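Local coordinates for protein cytochrome P450 (PDB 2RFB) that probably works as a heme-dependent monooxygenase, putting one atom of molecular oxygen into a substrate with electrons supplied by a redox partner, at residues A[5-10]-A[14-19]; A[18-23]-A[244-249]; A[100-105]-A[302-307]; A[194-199]-A[223-228]. One frame throughout, in Å; residues are numbered along the deposited sequence.

Contact 1. Residues A[5-10]-A[14-19]; sequences DPVHYD and HVYKYS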
# COMPACT_ATOMS: atom_id res chain seq x y z
N ASP A 5 1.92 -25.73 7.01
CA ASP A 5 0.46 -25.79 7.06
C ASP A 5 -0.02 -24.83 8.22
O ASP A 5 0.80 -24.40 9.03
CB ASP A 5 0.06 -27.28 7.20
CG ASP A 5 0.64 -28.15 6.03
OD1 ASP A 5 1.06 -27.59 4.99
OD2 ASP A 5 0.67 -29.41 6.12
N PRO A 6 -1.33 -24.47 8.26
CA PRO A 6 -1.85 -23.45 9.20
C PRO A 6 -1.66 -23.84 10.65
O PRO A 6 -1.96 -24.95 11.01
CB PRO A 6 -3.34 -23.44 8.90
CG PRO A 6 -3.42 -23.85 7.49
CD PRO A 6 -2.42 -24.98 7.42
N VAL A 7 -1.15 -22.94 11.46
CA VAL A 7 -1.07 -23.20 12.88
C VAL A 7 -1.90 -22.21 13.71
O VAL A 7 -2.11 -21.04 13.32
CB VAL A 7 0.39 -23.23 13.39
CG1 VAL A 7 1.20 -24.31 12.68
CG2 VAL A 7 1.05 -21.85 13.28
N HIS A 8 -2.36 -22.70 14.84
CA HIS A 8 -3.14 -21.87 15.74
C HIS A 8 -2.33 -21.53 16.99
O HIS A 8 -1.97 -22.44 17.74
CB HIS A 8 -4.44 -22.59 16.18
CG HIS A 8 -5.41 -21.68 16.85
ND1 HIS A 8 -5.33 -21.37 18.20
CD2 HIS A 8 -6.45 -20.95 16.36
CE1 HIS A 8 -6.28 -20.50 18.51
NE2 HIS A 8 -6.97 -20.23 17.41
N TYR A 9 -2.05 -20.24 17.19
CA TYR A 9 -1.51 -19.71 18.44
C TYR A 9 -1.79 -18.22 18.57
O TYR A 9 -2.02 -17.53 17.55
CB TYR A 9 0.02 -19.98 18.58
CG TYR A 9 0.92 -19.13 17.69
CD1 TYR A 9 1.60 -18.00 18.20
CD2 TYR A 9 1.14 -19.48 16.36
CE1 TYR A 9 2.47 -17.23 17.38
CE2 TYR A 9 2.00 -18.74 15.54
CZ TYR A 9 2.64 -17.63 16.04
OH TYR A 9 3.45 -16.92 15.15
N ASP A 10 -1.72 -17.70 19.81
CA ASP A 10 -2.07 -16.31 20.13
C ASP A 10 -3.45 -15.87 19.64
O ASP A 10 -3.59 -14.78 19.09
CB ASP A 10 -0.99 -15.34 19.62
CG ASP A 10 0.33 -15.49 20.37
OD1 ASP A 10 1.26 -14.67 20.19
OD2 ASP A 10 0.42 -16.45 21.17
N HIS A 14 -2.51 -19.03 11.81
CA HIS A 14 -1.55 -18.41 10.89
C HIS A 14 -1.40 -19.22 9.61
O HIS A 14 -1.27 -20.47 9.68
CB HIS A 14 -0.22 -18.18 11.59
CG HIS A 14 -0.39 -17.47 12.89
ND1 HIS A 14 0.05 -16.17 13.09
CD2 HIS A 14 -1.00 -17.85 14.04
CE1 HIS A 14 -0.27 -15.80 14.32
NE2 HIS A 14 -0.90 -16.80 14.92
N VAL A 15 -1.48 -18.53 8.48
CA VAL A 15 -1.57 -19.17 7.15
C VAL A 15 -0.46 -18.68 6.30
O VAL A 15 -0.30 -17.46 6.07
CB VAL A 15 -2.92 -18.88 6.49
CG1 VAL A 15 -3.01 -19.46 5.08
CG2 VAL A 15 -4.05 -19.47 7.38
N TYR A 16 0.35 -19.62 5.83
CA TYR A 16 1.65 -19.31 5.24
C TYR A 16 1.83 -19.72 3.79
O TYR A 16 2.53 -19.03 3.06
CB TYR A 16 2.74 -20.05 6.01
CG TYR A 16 2.86 -19.67 7.43
CD1 TYR A 16 2.40 -20.52 8.43
CD2 TYR A 16 3.46 -18.44 7.80
CE1 TYR A 16 2.53 -20.17 9.75
CE2 TYR A 16 3.59 -18.09 9.14
CZ TYR A 16 3.11 -18.95 10.10
OH TYR A 16 3.22 -18.65 11.44
N LYS A 17 1.27 -20.86 3.40
CA LYS A 17 1.44 -21.42 2.08
C LYS A 17 0.67 -20.60 1.11
O LYS A 17 -0.42 -20.12 1.43
CB LYS A 17 0.86 -22.82 2.01
CG LYS A 17 1.64 -23.90 2.71
CD LYS A 17 1.02 -25.24 2.36
CE LYS A 17 -0.09 -25.72 3.32
NZ LYS A 17 -0.38 -27.20 3.09
N TYR A 18 1.23 -20.42 -0.08
CA TYR A 18 0.62 -19.62 -1.13
C TYR A 18 -0.79 -20.10 -1.47
O TYR A 18 -1.70 -19.29 -1.48
CB TYR A 18 1.51 -19.60 -2.36
CG TYR A 18 1.03 -18.76 -3.54
CD1 TYR A 18 1.72 -17.61 -3.92
CD2 TYR A 18 -0.06 -19.16 -4.33
CE1 TYR A 18 1.30 -16.85 -5.01
CE2 TYR A 18 -0.50 -18.42 -5.42
CZ TYR A 18 0.20 -17.27 -5.78
OH TYR A 18 -0.24 -16.51 -6.87
N SER A 19 -1.01 -21.38 -1.71
CA SER A 19 -2.37 -21.78 -2.01
C SER A 19 -3.33 -21.55 -0.88
O SER A 19 -4.51 -21.32 -1.15
CB SER A 19 -2.48 -23.23 -2.48
OG SER A 19 -1.62 -24.00 -1.70

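Contact 2. Residues A[18-23]-A[244-249]; sequences YSDVKH and SYINNK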
# COMPACT_ATOMS: atom_id res chain seq x y z
N TYR A 18 1.23 -20.42 -0.08
CA TYR A 18 0.62 -19.62 -1.13
C TYR A 18 -0.79 -20.10 -1.47
O TYR A 18 -1.70 -19.29 -1.48
CB TYR A 18 1.51 -19.60 -2.36
CG TYR A 18 1.03 -18.76 -3.54
CD1 TYR A 18 1.72 -17.61 -3.92
CD2 TYR A 18 -0.06 -19.16 -4.33
CE1 TYR A 18 1.30 -16.85 -5.01
CE2 TYR A 18 -0.50 -18.42 -5.42
CZ TYR A 18 0.20 -17.27 -5.78
OH TYR A 18 -0.24 -16.51 -6.87
N SER A 19 -1.01 -21.38 -1.71
CA SER A 19 -2.37 -21.78 -2.01
C SER A 19 -3.33 -21.55 -0.88
O SER A 19 -4.51 -21.32 -1.15
CB SER A 19 -2.48 -23.23 -2.48
OG SER A 19 -1.62 -24.00 -1.70
N ASP A 20 -2.86 -21.58 0.37
CA ASP A 20 -3.77 -21.36 1.50
C ASP A 20 -4.05 -19.88 1.67
O ASP A 20 -5.19 -19.49 1.92
CB ASP A 20 -3.19 -21.95 2.77
CG ASP A 20 -3.16 -23.44 2.75
OD1 ASP A 20 -4.00 -24.06 2.05
OD2 ASP A 20 -2.31 -24.00 3.45
N VAL A 21 -3.02 -19.03 1.53
CA VAL A 21 -3.24 -17.59 1.59
C VAL A 21 -4.28 -17.20 0.55
O VAL A 21 -5.29 -16.58 0.88
CB VAL A 21 -1.91 -16.77 1.45
CG1 VAL A 21 -2.20 -15.26 1.33
CG2 VAL A 21 -0.96 -17.02 2.66
N LYS A 22 -4.09 -17.66 -0.68
CA LYS A 22 -5.04 -17.42 -1.79
C LYS A 22 -6.45 -17.97 -1.56
O LYS A 22 -7.43 -17.27 -1.88
CB LYS A 22 -4.49 -18.04 -3.05
CG LYS A 22 -5.20 -17.64 -4.27
CD LYS A 22 -4.33 -18.07 -5.41
CE LYS A 22 -5.01 -17.88 -6.67
NZ LYS A 22 -4.56 -19.01 -7.54
N HIS A 23 -6.55 -19.19 -1.02
CA HIS A 23 -7.83 -19.76 -0.69
C HIS A 23 -8.54 -18.81 0.29
O HIS A 23 -9.68 -18.38 0.08
CB HIS A 23 -7.65 -21.13 -0.04
CG HIS A 23 -8.93 -21.72 0.46
ND1 HIS A 23 -9.25 -21.79 1.80
CD2 HIS A 23 -10.00 -22.23 -0.21
CE1 HIS A 23 -10.45 -22.34 1.93
NE2 HIS A 23 -10.93 -22.62 0.73
N SER A 244 -15.12 -24.13 8.37
CA SER A 244 -14.56 -24.69 7.14
C SER A 244 -13.17 -25.24 7.40
O SER A 244 -12.56 -24.98 8.44
CB SER A 244 -14.51 -23.67 6.03
OG SER A 244 -13.63 -22.64 6.42
N TYR A 245 -12.68 -25.98 6.42
CA TYR A 245 -11.51 -26.80 6.59
C TYR A 245 -10.38 -26.33 5.71
O TYR A 245 -10.57 -25.99 4.56
CB TYR A 245 -11.84 -28.24 6.26
CG TYR A 245 -12.74 -28.95 7.26
CD1 TYR A 245 -14.14 -28.87 7.16
CD2 TYR A 245 -12.19 -29.73 8.28
CE1 TYR A 245 -14.95 -29.51 8.08
CE2 TYR A 245 -13.01 -30.40 9.20
CZ TYR A 245 -14.38 -30.29 9.10
OH TYR A 245 -15.19 -31.00 10.01
N ILE A 246 -9.20 -26.26 6.28
CA ILE A 246 -8.00 -26.06 5.49
C ILE A 246 -7.06 -27.17 5.90
O ILE A 246 -7.04 -27.56 7.08
CB ILE A 246 -7.41 -24.76 5.81
CG1 ILE A 246 -8.50 -23.70 5.65
CG2 ILE A 246 -6.12 -24.50 4.94
CD1 ILE A 246 -8.00 -22.34 5.23
N ASN A 247 -6.34 -27.75 4.94
CA ASN A 247 -5.43 -28.85 5.27
C ASN A 247 -6.01 -29.70 6.37
O ASN A 247 -5.36 -29.97 7.37
CB ASN A 247 -4.04 -28.31 5.66
CG ASN A 247 -3.05 -29.42 5.92
OD1 ASN A 247 -2.50 -29.53 7.01
ND2 ASN A 247 -2.88 -30.29 4.93
N ASN A 248 -7.29 -30.07 6.20
CA ASN A 248 -8.03 -30.98 7.10
C ASN A 248 -8.23 -30.56 8.56
O ASN A 248 -8.54 -31.38 9.42
CB ASN A 248 -7.44 -32.38 7.03
CG ASN A 248 -8.15 -33.27 6.03
OD1 ASN A 248 -7.51 -33.82 5.13
ND2 ASN A 248 -9.47 -33.42 6.17
N LYS A 249 -8.04 -29.26 8.81
CA LYS A 249 -8.27 -28.61 10.10
C LYS A 249 -9.57 -27.84 9.98
O LYS A 249 -9.74 -27.08 9.01
CB LYS A 249 -7.18 -27.55 10.35
CG LYS A 249 -5.74 -28.08 10.43
CD LYS A 249 -5.61 -29.11 11.55
CE LYS A 249 -4.35 -28.83 12.38
NZ LYS A 249 -4.52 -29.38 13.77

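Contact 3. Residues A[100-105]-A[302-307]; sequences VRLPVN and RLEASI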
# COMPACT_ATOMS: atom_id res chain seq x y z
N VAL A 100 9.00 9.21 1.28
CA VAL A 100 7.76 9.66 1.96
C VAL A 100 7.07 10.80 1.18
O VAL A 100 5.86 10.92 1.19
CB VAL A 100 8.05 10.16 3.42
CG1 VAL A 100 7.02 11.25 3.95
CG2 VAL A 100 8.16 9.01 4.38
N ARG A 101 7.84 11.65 0.53
CA ARG A 101 7.24 12.88 -0.00
C ARG A 101 6.53 12.65 -1.33
O ARG A 101 5.60 13.42 -1.72
CB ARG A 101 8.28 14.00 -0.15
CG ARG A 101 8.97 14.43 1.15
CD ARG A 101 9.18 15.96 1.17
NE ARG A 101 10.57 16.39 1.05
CZ ARG A 101 10.99 17.53 0.49
NH1 ARG A 101 10.14 18.40 -0.06
NH2 ARG A 101 12.28 17.80 0.46
N LEU A 102 6.99 11.63 -2.04
CA LEU A 102 6.53 11.37 -3.38
C LEU A 102 5.06 10.95 -3.34
O LEU A 102 4.22 11.62 -3.91
CB LEU A 102 7.43 10.35 -4.11
CG LEU A 102 6.91 9.81 -5.45
CD1 LEU A 102 7.13 10.81 -6.59
CD2 LEU A 102 7.55 8.49 -5.81
N PRO A 103 4.74 9.84 -2.66
CA PRO A 103 3.34 9.34 -2.60
C PRO A 103 2.38 10.36 -1.97
O PRO A 103 1.22 10.44 -2.39
CB PRO A 103 3.46 8.10 -1.72
CG PRO A 103 4.73 8.38 -0.86
CD PRO A 103 5.65 8.95 -1.93
N VAL A 104 2.84 11.18 -1.04
CA VAL A 104 1.95 12.17 -0.47
C VAL A 104 1.63 13.32 -1.42
O VAL A 104 0.57 13.90 -1.32
CB VAL A 104 2.42 12.67 0.96
CG1 VAL A 104 3.62 13.56 0.91
CG2 VAL A 104 1.28 13.39 1.67
N ASN A 105 2.55 13.69 -2.31
CA ASN A 105 2.24 14.69 -3.36
C ASN A 105 1.27 14.14 -4.39
O ASN A 105 0.34 14.82 -4.80
CB ASN A 105 3.50 15.13 -4.06
CG ASN A 105 4.16 16.34 -3.38
OD1 ASN A 105 3.75 17.48 -3.58
ND2 ASN A 105 5.20 16.10 -2.60
N ARG A 302 2.17 0.80 -8.94
CA ARG A 302 3.04 0.30 -10.02
C ARG A 302 3.66 1.43 -10.77
O ARG A 302 4.84 1.37 -11.06
CB ARG A 302 2.28 -0.63 -11.01
CG ARG A 302 2.10 -2.03 -10.45
CD ARG A 302 1.30 -3.02 -11.38
NE ARG A 302 1.41 -4.39 -10.90
CZ ARG A 302 0.49 -5.00 -10.16
NH1 ARG A 302 -0.64 -4.36 -9.85
NH2 ARG A 302 0.68 -6.25 -9.72
N LEU A 303 2.86 2.44 -11.10
CA LEU A 303 3.37 3.54 -11.91
C LEU A 303 4.35 4.43 -11.12
O LEU A 303 5.32 4.93 -11.69
CB LEU A 303 2.22 4.39 -12.44
CG LEU A 303 2.29 5.16 -13.78
CD1 LEU A 303 1.55 6.49 -13.66
CD2 LEU A 303 3.67 5.38 -14.44
N GLU A 304 4.08 4.67 -9.83
CA GLU A 304 4.99 5.42 -8.98
C GLU A 304 6.32 4.73 -8.76
O GLU A 304 7.34 5.39 -8.75
CB GLU A 304 4.38 5.70 -7.60
CG GLU A 304 3.42 6.84 -7.60
CD GLU A 304 2.82 7.10 -6.25
OE1 GLU A 304 3.57 7.38 -5.28
OE2 GLU A 304 1.58 7.06 -6.18
N ALA A 305 6.30 3.44 -8.50
CA ALA A 305 7.54 2.71 -8.28
C ALA A 305 8.37 2.72 -9.57
O ALA A 305 9.61 2.98 -9.57
CB ALA A 305 7.23 1.28 -7.86
N SER A 306 7.68 2.49 -10.68
CA SER A 306 8.37 2.43 -11.96
C SER A 306 9.14 3.74 -12.27
O SER A 306 10.29 3.71 -12.80
CB SER A 306 7.38 2.15 -13.04
OG SER A 306 7.94 2.51 -14.27
N ILE A 307 8.53 4.89 -11.96
CA ILE A 307 9.19 6.14 -12.27
C ILE A 307 10.29 6.34 -11.21
O ILE A 307 11.38 6.83 -11.54
CB ILE A 307 8.16 7.32 -12.30
CG1 ILE A 307 7.38 7.35 -13.60
CG2 ILE A 307 8.77 8.67 -11.96
CD1 ILE A 307 5.92 7.86 -13.39

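Contact 4. Residues A[194-199]-A[223-228]; sequences TNLIGN and EETLRY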
# COMPACT_ATOMS: atom_id res chain seq x y z
N THR A 194 6.24 4.00 0.16
CA THR A 194 7.49 4.50 0.65
C THR A 194 8.34 3.27 0.93
O THR A 194 9.57 3.22 0.66
CB THR A 194 7.31 5.36 1.94
OG1 THR A 194 6.46 6.48 1.67
CG2 THR A 194 8.64 5.86 2.49
N ASN A 195 7.71 2.26 1.50
CA ASN A 195 8.46 1.05 1.87
C ASN A 195 8.99 0.33 0.60
O ASN A 195 10.12 -0.10 0.57
CB ASN A 195 7.61 0.18 2.80
CG ASN A 195 7.50 0.78 4.23
OD1 ASN A 195 8.32 1.62 4.66
ND2 ASN A 195 6.52 0.32 4.98
N LEU A 196 8.22 0.30 -0.46
CA LEU A 196 8.63 -0.32 -1.73
C LEU A 196 9.83 0.36 -2.35
O LEU A 196 10.75 -0.30 -2.84
CB LEU A 196 7.48 -0.31 -2.74
CG LEU A 196 7.72 -1.04 -4.09
CD1 LEU A 196 8.01 -2.55 -3.88
CD2 LEU A 196 6.56 -0.87 -5.04
N ILE A 197 9.80 1.68 -2.34
CA ILE A 197 10.88 2.45 -2.90
C ILE A 197 12.19 2.09 -2.20
O ILE A 197 13.19 1.82 -2.88
CB ILE A 197 10.59 3.96 -2.90
CG1 ILE A 197 9.52 4.27 -3.92
CG2 ILE A 197 11.88 4.76 -3.21
CD1 ILE A 197 8.83 5.64 -3.75
N GLY A 198 12.17 2.03 -0.87
CA GLY A 198 13.34 1.63 -0.10
C GLY A 198 13.67 0.17 -0.36
O GLY A 198 14.84 -0.20 -0.41
N ASN A 199 12.66 -0.69 -0.56
CA ASN A 199 12.97 -2.06 -0.83
C ASN A 199 13.58 -2.27 -2.26
O ASN A 199 14.45 -3.15 -2.43
CB ASN A 199 11.75 -2.95 -0.62
CG ASN A 199 11.26 -2.96 0.85
OD1 ASN A 199 11.96 -2.52 1.77
ND2 ASN A 199 10.02 -3.39 1.03
N GLU A 223 7.61 -5.65 -10.09
CA GLU A 223 6.87 -6.86 -9.73
C GLU A 223 7.73 -7.78 -8.87
O GLU A 223 7.23 -8.31 -7.88
CB GLU A 223 6.31 -7.66 -10.94
CG GLU A 223 5.05 -7.11 -11.67
CD GLU A 223 3.95 -6.50 -10.75
OE1 GLU A 223 3.63 -5.28 -10.90
OE2 GLU A 223 3.40 -7.23 -9.89
N GLU A 224 9.00 -7.97 -9.23
CA GLU A 224 9.78 -8.94 -8.47
C GLU A 224 10.14 -8.38 -7.09
O GLU A 224 10.30 -9.14 -6.12
CB GLU A 224 10.99 -9.46 -9.25
CG GLU A 224 11.87 -10.47 -8.50
CD GLU A 224 11.29 -11.86 -8.36
OE1 GLU A 224 10.06 -12.06 -8.45
OE2 GLU A 224 12.09 -12.81 -8.16
N THR A 225 10.23 -7.05 -6.96
CA THR A 225 10.46 -6.52 -5.61
C THR A 225 9.25 -6.81 -4.72
O THR A 225 9.40 -7.12 -3.52
CB THR A 225 10.82 -5.00 -5.61
OG1 THR A 225 11.94 -4.74 -6.49
CG2 THR A 225 11.16 -4.53 -4.18
N LEU A 226 8.05 -6.65 -5.28
CA LEU A 226 6.77 -6.80 -4.55
C LEU A 226 6.72 -8.20 -4.01
O LEU A 226 6.36 -8.45 -2.84
CB LEU A 226 5.55 -6.55 -5.49
CG LEU A 226 5.34 -5.03 -5.67
CD1 LEU A 226 4.60 -4.68 -6.92
CD2 LEU A 226 4.70 -4.33 -4.46
N ARG A 227 7.11 -9.12 -4.86
CA ARG A 227 7.19 -10.50 -4.47
C ARG A 227 8.26 -10.74 -3.39
O ARG A 227 8.04 -11.51 -2.42
CB ARG A 227 7.56 -11.30 -5.69
CG ARG A 227 7.34 -12.76 -5.48
CD ARG A 227 8.25 -13.56 -6.49
NE ARG A 227 8.83 -14.49 -5.60
CZ ARG A 227 10.09 -14.61 -5.26
NH1 ARG A 227 11.06 -13.95 -5.85
NH2 ARG A 227 10.35 -15.51 -4.32
N TYR A 228 9.41 -10.11 -3.56
CA TYR A 228 10.57 -10.58 -2.87
C TYR A 228 10.76 -9.87 -1.52
O TYR A 228 11.13 -10.53 -0.54
CB TYR A 228 11.74 -10.45 -3.79
CG TYR A 228 13.09 -10.89 -3.33
CD1 TYR A 228 13.52 -12.19 -3.54
CD2 TYR A 228 14.02 -9.97 -2.82
CE1 TYR A 228 14.76 -12.61 -3.15
CE2 TYR A 228 15.31 -10.36 -2.46
CZ TYR A 228 15.68 -11.69 -2.63
OH TYR A 228 16.97 -12.11 -2.33

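Contact 1. Residues A[5-10]-A[14-19]
His14 NE2 gives its N-H to Tyr9 O at 3.0 Å; that oxygen lies within 3° of the imidazole plane, while the donor sits tilted from the plane of the carbonyl. ND1 of the same ring is hydrogen-bonded to Tyr260 OH, so both ring nitrogens are engaged and the rotation of the imidazole is fixed. On the backbone, Val7 and His14 make an antiparallel hydrogen-bonded pair, His14 N to Val7 O at 2.5 Å and Val7 N to His14 O at 3.0 Å. Lys17 NZ forms a salt bridge to Asp5 OD1, although the place of that oxygen is doubtful.

The phenol of Tyr9 lies over one imidazole face in an offset stack, centroids 4.1 Å apart and planes at 15°. Its chi1 of 73°, with CG between backbone N and carbonyl carbon, puts CE2 over the rim of the histidine. A leucine in place of His14 would probably leave Tyr9 O and Tyr260 OH without their mate and the phenol less firmly placed. Farther out, Val7 CG2 rests at the edge of Tyr16, 4.2 Å from CE1. This is the N-terminal beta hairpin of the P450 fold, whose second strand pairs in parallel with strand 256-259.

Contact 2. Residues A[18-23]-A[244-249]
Ile246 points its two branches at two side chains one turn apart on helix 18-26, Asp20 and His23. It does so from the last strand residue of a beta hairpin, 244-246 against 249-251, closed by a type I' turn from Ile246 to Lys249. Strand 244-246 runs roughly antiparallel to the helix segment, at 158°, with the axes 10.8 Å apart. At that separation the two elements meet through side chains, with no backbone pairing.

The close part is small. Ile246 CG2 lies beside the Asp20 carboxylate, nearer OD1 (3.6 Å) than OD2, and no hydrogen bond links the segments. Phe31 on strand 31-32 packs against both Ile246 and His23 and adds to this patch. An alanine in place of Ile246 would probably open a gap between hairpin and helix, since neither the methyl beside Asp20 nor the one at the His23 ring edge would remain.

The other side is loose. Tyr245 points away from the helix, and the turn beyond Ile246 lies at the surface. Asn247 and Asn248 take the left-handed backbone conformation that a type I' turn needs, and the turn is held by Lys249 N to Ile246 O at 2.6 Å and Ile246 N to Lys249 O at 2.9 Å. Back at the helix, chi1 of 174° sets His23 CG anti to its backbone N, and Ile246 CD1 meets the ring at its edge, 3.7 Å from ND1.

Contact 3. Residues A[100-105]-A[302-307]
Glu304 reaches across from helix 298-315 and lays one carboxylate oxygen, OE1, against the flank of helix 101-111. Its CG is anti to the carbonyl carbon (chi1 -79°), and the chain is fully extended beyond CG, with chi2 at 180°, which carries the carboxylate across the gap between two helices whose nearest CA atoms, those of Pro103 and Glu304, are 7.7 Å apart. What OE1 finds there is hydrocarbon: Pro103 CA at 3.3 Å and Pro103 CB at 3.6 Å. Leu102 points back toward helix 298-315 alongside the Glu304 chain, its CG 4.1 Å from Glu304 OE1. No hydrogen bond joins the two segments. All three residues are buried, so a charge on this carboxylate would probably be costly unless groups beyond the two segments balance it.

Within helix 101-111, Asn105 grips the backbone of the preceding turn. Its ND2 donates to Arg101 O at 2.8 Å, from above the carbonyl plane, while Asn105 N reaches the same oxygen from the opposite face at 3.1 Å.

The helix carrying Glu304 follows the heme-ligating Cys295 and is the L-helix of the P450 fold; the side chain of Glu304 comes within about 5 Å of the heme. Helix 101-111 is probably the E-helix. Pro103 also leans on Asn190 and Thr194 of the long I-helix, 175-206, which Glu304 touches at Thr193. Leu102 packs on Ser82 and Ile307 on Ile78, both of helix 75-86, so the contact lies within the four-helix bundle at the core of the enzyme.

Contact 4. Residues A[194-199]-A[223-228]
Leu196 and Leu226 meet through their methyl groups: CD1 of Leu196 lies 3.8 Å from CD2 of Leu226, the two side chains nearly perpendicular to each other. The same Leu196 CD1 touches Thr225 CG2 at 3.7 Å. With CG anti to its backbone N (chi1 -175°), Leu196 brings CD1 between Thr225 and Leu226, while CD2 meets Leu226 alone of the two. Thr225 CG2 also rests on the backbone of helix 175-206 one turn further on, 3.8 Å from Asn199 C, with Asn199 CB close by. Both leucines touch the heme as well, so this apolar seam forms part of the cofactor pocket.

Over these short segments the helix axes cross steeply, at 102°, and are 10.1 Å apart at their closest. The helices are the I-helix, 175-206, and the K-helix, 218-228, of the P450 fold, and the K-helix carries the ExxR signature of the family as Glu224 and Arg227.

Polar bonds run beside the seam rather than across it. Thr225 turns OG1 back along its own helix to Phe221 O, leaving the methyl to face helix 175-206. Asn199 sends ND2 to the carbonyl oxygens of Leu335 and Tyr229, the latter just past the end of the K-helix.

As for charges, Arg227 NH1 makes a salt bridge with Glu224 OE2 at 2.8 Å, the hydrogen bond in it bent and weak, with Glu224 CD in the guanidinium plane at its edge. Glu224 OE2 also takes a salt bridge from Arg281 NE, and Arg227 NE and NH2 are bonded to Asn265 O and Pro274 O.

From the N terminus, contact 1 closes first, a tight local hairpin. Contact 2 begins where it ends, sharing Tyr18 and Ser19, and spans 220 residues to bring the 244-251 hairpin beside helix 18-26; the two touch through Pro6 and Ile246. Contact 3 opens at 100-105 and closes at 302-307, so its loop crosses that of contact 2. Contact 4, joining 194-199 to 223-228, falls within both loops. Contacts 3 and 4 touch through Ala305 on Leu196 and a salt bridge between Arg302 and Glu223, tying the helical core round the heme. Contacts 1 and 3 lie about 33 Å apart, centre to centre, on opposite sides of the chain's centre.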